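Local coordinates for protein discoidin-2 (Dictyostelium discoideum, PDB 2VM9) that binds galactose and N-acetylgalactosamine as a trimeric, calcium-containing lectin, and may take part in spore formation and spore coat assembly, at residues L18-S21 against T22-N25. Sequence-based numbering, arbitrary orientation.
Sequences LRSS and TDYN
At Ser20 the backbone is still extended, the next residue, Ser21, folds into a helical conformation, and Thr22 and Asp23 are extended again, so that this kink brings the side-chain ends of Ser20 and Asp23 together. Across it the hydroxyl of Ser20 gives its proton to the carboxylate of Asp23, with OG 2.6 Å from OD1. The donor does not lie in the carboxylate plane; it comes from above, 43° out of it. Asp23 has its CG beside its own backbone N and opposite the carbonyl carbon (chi1 -73°), which swings the acid back toward the strand, while the CB of Ser20 sits 3.4 Å from the same OD1. Trp52 is close by, its NE1 bonding to the carbonyl of Thr22 and more weakly to Asp23 OD1, whereas OD2 forms a salt bridge with Lys31 of a neighbouring subunit, so one oxygen bonds across the kink and the other reaches into the next chain of the trimer.

All this happens where strand 17-20 of the F5/8 type C (discoidin) beta-sandwich gives way to the long loop that precedes strand 52-53. Within this chain it is an outermost strand of a five-stranded antiparallel sheet; beside it runs strand 63-67, and the pairing continues just past the strand ends as backbone bonding between Ser21 and Phe62.

At the kink, the hydroxyls of Ser21 and Thr22 both hydrogen-bond to Gln61 OE1, Ser21 OG also meeting the backbone N of Phe62 and Thr22 OG1 the amides of Ser55 and Val56. The methyl CG2 of the buried Thr22, set beside its own backbone N, lies 3.1 Å from the carbonyl O of Ser21.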
loop_
_atom_site.group_PDB
_atom_site.type_symbol
_atom_site.label_atom_id
_atom_site.label_comp_id
_atom_site.label_asym_id
_atom_site.label_seq_id
_atom_site.Cartn_x
_atom_site.Cartn_y
_atom_site.Cartn_z
ATOM N N LEU A 18 12.041 -4.531 11.347
ATOM C CA LEU A 18 13.507 -4.436 11.559
ATOM C C LEU A 18 14.125 -5.826 11.539
ATOM O O LEU A 18 13.550 -6.793 12.074
ATOM C CB LEU A 18 13.827 -3.772 12.910
ATOM C CG LEU A 18 13.421 -2.308 13.127
ATOM C CD1 LEU A 18 14.106 -1.773 14.393
ATOM C CD2 LEU A 18 13.804 -1.486 11.924
ATOM N N ARG A 19 15.305 -5.919 10.950
ATOM C CA ARG A 19 16.063 -7.160 10.952
ATOM C C ARG A 19 17.532 -6.849 11.177
ATOM O O ARG A 19 18.177 -6.220 10.330
ATOM C CB ARG A 19 15.921 -7.864 9.605
ATOM C CG ARG A 19 16.693 -9.200 9.583
ATOM C CD ARG A 19 16.452 -9.949 8.284
ATOM N NE ARG A 19 17.121 -9.329 7.138
ATOM C CZ ARG A 19 18.407 -9.489 6.810
ATOM N NH1 ARG A 19 19.216 -10.209 7.567
ATOM N NH2 ARG A 19 18.894 -8.900 5.717
ATOM N N SER A 20 18.081 -7.318 12.285
ATOM C CA SER A 20 19.524 -7.164 12.513
ATOM C C SER A 20 20.333 -8.308 11.879
ATOM O O SER A 20 19.824 -9.420 11.624
ATOM C CB SER A 20 19.823 -7.116 14.026
ATOM O OG SER A 20 19.303 -8.301 14.642
ATOM N N SER A 21 21.624 -8.033 11.681
ATOM C CA SER A 21 22.583 -9.012 11.199
ATOM C C SER A 21 22.747 -10.105 12.288
ATOM O O SER A 21 22.559 -11.296 12.023
ATOM C CB SER A 21 23.910 -8.300 10.932
ATOM O OG SER A 21 24.216 -7.463 12.018
ATOM N N THR A 22 23.116 -9.688 13.505
ATOM C CA THR A 22 23.228 -10.598 14.655
ATOM C C THR A 22 22.786 -9.807 15.891
ATOM O O THR A 22 22.771 -8.552 15.862
ATOM C CB THR A 22 24.684 -11.127 14.878
ATOM O OG1 THR A 22 25.553 -10.035 15.250
ATOM C CG2 THR A 22 25.231 -11.833 13.602
ATOM N N ASP A 23 22.451 -10.549 16.950
ATOM C CA ASP A 23 22.026 -9.982 18.249
ATOM C C ASP A 23 22.884 -10.655 19.308
ATOM O O ASP A 23 23.031 -11.879 19.299
ATOM C CB ASP A 23 20.583 -10.369 18.574
ATOM C CG ASP A 23 19.559 -9.637 17.734
ATOM O OD1 ASP A 23 19.881 -8.561 17.154
ATOM O OD2 ASP A 23 18.404 -10.142 17.693
ATOM N N TYR A 24 23.416 -9.876 20.248
ATOM C CA TYR A 24 24.160 -10.503 21.339
ATOM C C TYR A 24 23.332 -11.624 21.977
ATOM O O TYR A 24 23.844 -12.707 22.301
ATOM C CB TYR A 24 24.538 -9.467 22.391
ATOM C CG TYR A 24 25.631 -10.024 23.246
ATOM C CD1 TYR A 24 26.953 -10.027 22.781
ATOM C CD2 TYR A 24 25.352 -10.563 24.496
ATOM C CE1 TYR A 24 27.984 -10.578 23.552
ATOM C CE2 TYR A 24 26.380 -11.121 25.283
ATOM C CZ TYR A 24 27.678 -11.128 24.792
ATOM O OH TYR A 24 28.709 -11.645 25.566
ATOM N N ASN A 25 22.041 -11.340 22.154
ATOM C CA ASN A 25 21.009 -12.361 22.349
ATOM C C ASN A 25 19.679 -11.620 22.224
ATOM O O ASN A 25 19.654 -10.451 21.849
ATOM C CB ASN A 25 21.134 -13.060 23.711
ATOM C CG ASN A 25 21.150 -12.092 24.870
ATOM O OD1 ASN A 25 20.447 -11.079 24.868
ATOM N ND2 ASN A 25 21.960 -12.402 25.883
#